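Long-range contact in ORF34P2 (Lactococcus phage p2, PDB 2WKD), which binds single-stranded DNA with nanomolar affinity and without sequence specificity: residues Lys26-Pro31 against Gly46-Pro51. The protein carries 2 engineered substitutions. Residues are numbered along the deposited sequence; the frame is centred on the assembly and turned at random.
Sequences KIISVP and GSAFMP. Engineered in segment 46-51: Met50 (natural residue Leu).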
# COMPACT_ATOMS: atom_id res chain seq x y z
N LYS A 26 -8.90 11.49 16.50
CA LYS A 26 -9.61 10.81 15.44
C LYS A 26 -8.78 9.64 14.96
O LYS A 26 -7.55 9.75 14.81
CB LYS A 26 -9.90 11.77 14.28
CG LYS A 26 -11.03 12.76 14.52
CD LYS A 26 -11.35 13.49 13.22
CE LYS A 26 -12.41 14.57 13.45
NZ LYS A 26 -11.99 15.62 14.43
N ILE A 27 -9.43 8.50 14.74
CA ILE A 27 -8.80 7.35 14.10
C ILE A 27 -9.62 6.97 12.87
O ILE A 27 -10.83 6.75 12.97
CB ILE A 27 -8.72 6.12 15.04
CG1 ILE A 27 -7.91 6.43 16.30
CG2 ILE A 27 -8.10 4.92 14.29
CD1 ILE A 27 -7.88 5.28 17.31
N ILE A 28 -8.95 6.93 11.72
CA ILE A 28 -9.59 6.54 10.46
C ILE A 28 -9.24 5.09 10.13
O ILE A 28 -8.14 4.61 10.45
CB ILE A 28 -9.21 7.50 9.29
CG1 ILE A 28 -10.24 7.40 8.16
CG2 ILE A 28 -7.77 7.25 8.81
CD1 ILE A 28 -10.05 8.41 7.03
N SER A 29 -10.17 4.39 9.49
CA SER A 29 -9.98 3.01 9.05
C SER A 29 -10.19 2.98 7.55
O SER A 29 -11.27 3.32 7.06
CB SER A 29 -10.96 2.08 9.78
OG SER A 29 -10.79 0.72 9.36
N VAL A 30 -9.14 2.63 6.81
CA VAL A 30 -9.15 2.67 5.33
C VAL A 30 -8.78 1.32 4.69
O VAL A 30 -7.97 0.58 5.26
CB VAL A 30 -8.23 3.80 4.77
CG1 VAL A 30 -8.76 5.19 5.19
CG2 VAL A 30 -6.76 3.62 5.22
N PRO A 31 -9.35 1.00 3.51
CA PRO A 31 -9.06 -0.28 2.83
C PRO A 31 -7.64 -0.27 2.25
O PRO A 31 -7.23 0.72 1.64
CB PRO A 31 -10.10 -0.34 1.70
CG PRO A 31 -10.39 1.09 1.38
CD PRO A 31 -10.27 1.85 2.71
N GLY A 46 -6.72 -0.69 7.29
CA GLY A 46 -5.69 -0.14 8.16
C GLY A 46 -6.19 1.09 8.90
O GLY A 46 -7.01 1.85 8.38
N SER A 47 -5.68 1.28 10.11
CA SER A 47 -6.06 2.43 10.93
C SER A 47 -4.90 3.40 11.11
O SER A 47 -3.74 3.00 11.17
CB SER A 47 -6.55 1.95 12.30
OG SER A 47 -7.51 0.93 12.12
N ALA A 48 -5.24 4.69 11.19
CA ALA A 48 -4.25 5.75 11.42
C ALA A 48 -4.84 6.88 12.27
O ALA A 48 -6.01 7.23 12.11
CB ALA A 48 -3.75 6.30 10.10
N PHE A 49 -4.02 7.45 13.15
CA PHE A 49 -4.40 8.62 13.92
C PHE A 49 -4.32 9.86 13.04
O PHE A 49 -3.38 10.01 12.26
CB PHE A 49 -3.51 8.78 15.15
CG PHE A 49 -3.78 7.77 16.24
CD1 PHE A 49 -4.75 8.01 17.21
CD2 PHE A 49 -3.06 6.58 16.30
CE1 PHE A 49 -4.99 7.08 18.23
CE2 PHE A 49 -3.30 5.64 17.32
CZ PHE A 49 -4.27 5.90 18.28
N MSE A 50 -5.32 10.73 13.16
CA MSE A 50 -5.39 11.98 12.39
C MSE A 50 -4.78 13.10 13.22
O MSE A 50 -4.94 13.12 14.45
CB MSE A 50 -6.85 12.36 12.09
CG MSE A 50 -7.66 11.32 11.36
SE MSE A 50 -7.22 11.28 9.44
CE MSE A 50 -9.01 11.14 8.80
N PRO A 51 -4.09 14.05 12.55
CA PRO A 51 -3.65 15.28 13.22
C PRO A 51 -4.85 16.09 13.74
O PRO A 51 -5.96 15.94 13.21
CB PRO A 51 -2.92 16.08 12.12
CG PRO A 51 -3.07 15.31 10.85
CD PRO A 51 -3.60 13.93 11.16
O HOH W 1 -7.35 13.88 15.64
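Gly46 O accepts Val30 N at 2.8 Å, and Ser29 CA also brings its hydrogen to this oxygen, at 3.3 Å. Gly46 N in turn donates to Val30 O, closing a hydrogen-bonded antiparallel pair; Ile28 and Ala48 form the next one, again with a bond in each direction. Ser29-Ser47, a non-hydrogen-bonded pair, lies between them, and Ile27-Phe49, another, follows Ile28-Ala48, its CA atoms 4.6 Å apart. The strand axes run at 155°, close to antiparallel. Past the last of these pairs, Met50 N still reaches Lys26 O with a nearly straight N-H...O angle of 167°, but the donor stands 31° off the carbonyl plane. A water that accepts from Lys26 N and donates to Met50 O stands in for the second bond of this pair.

Ile27 and Phe49 project side by side from the face they share with both serines. With Ile27 CG1 anti to the carbonyl carbon, Ile27 CD1 extends to Phe49 CE1 at 3.5 Å, oblique to the ring. On the other face, engineered Met50, a selenomethionine, bends at chi2 and chi3, laying its CE against Ile28 CD1 at 3.4 Å, tighter than usual for two carbons. Met50 CG lies 3.7 Å from Lys26 CB. Phe79 of strand 77-87 backs Val30 and Ala48 there. Strand 15-18 flanks 25-31 in antiparallel fashion, whereas strand 77-87 runs parallel to 45-49, so this antiparallel pair sits inside a mixed sheet, consistent with the OB-like fold of this single-stranded DNA-binding family.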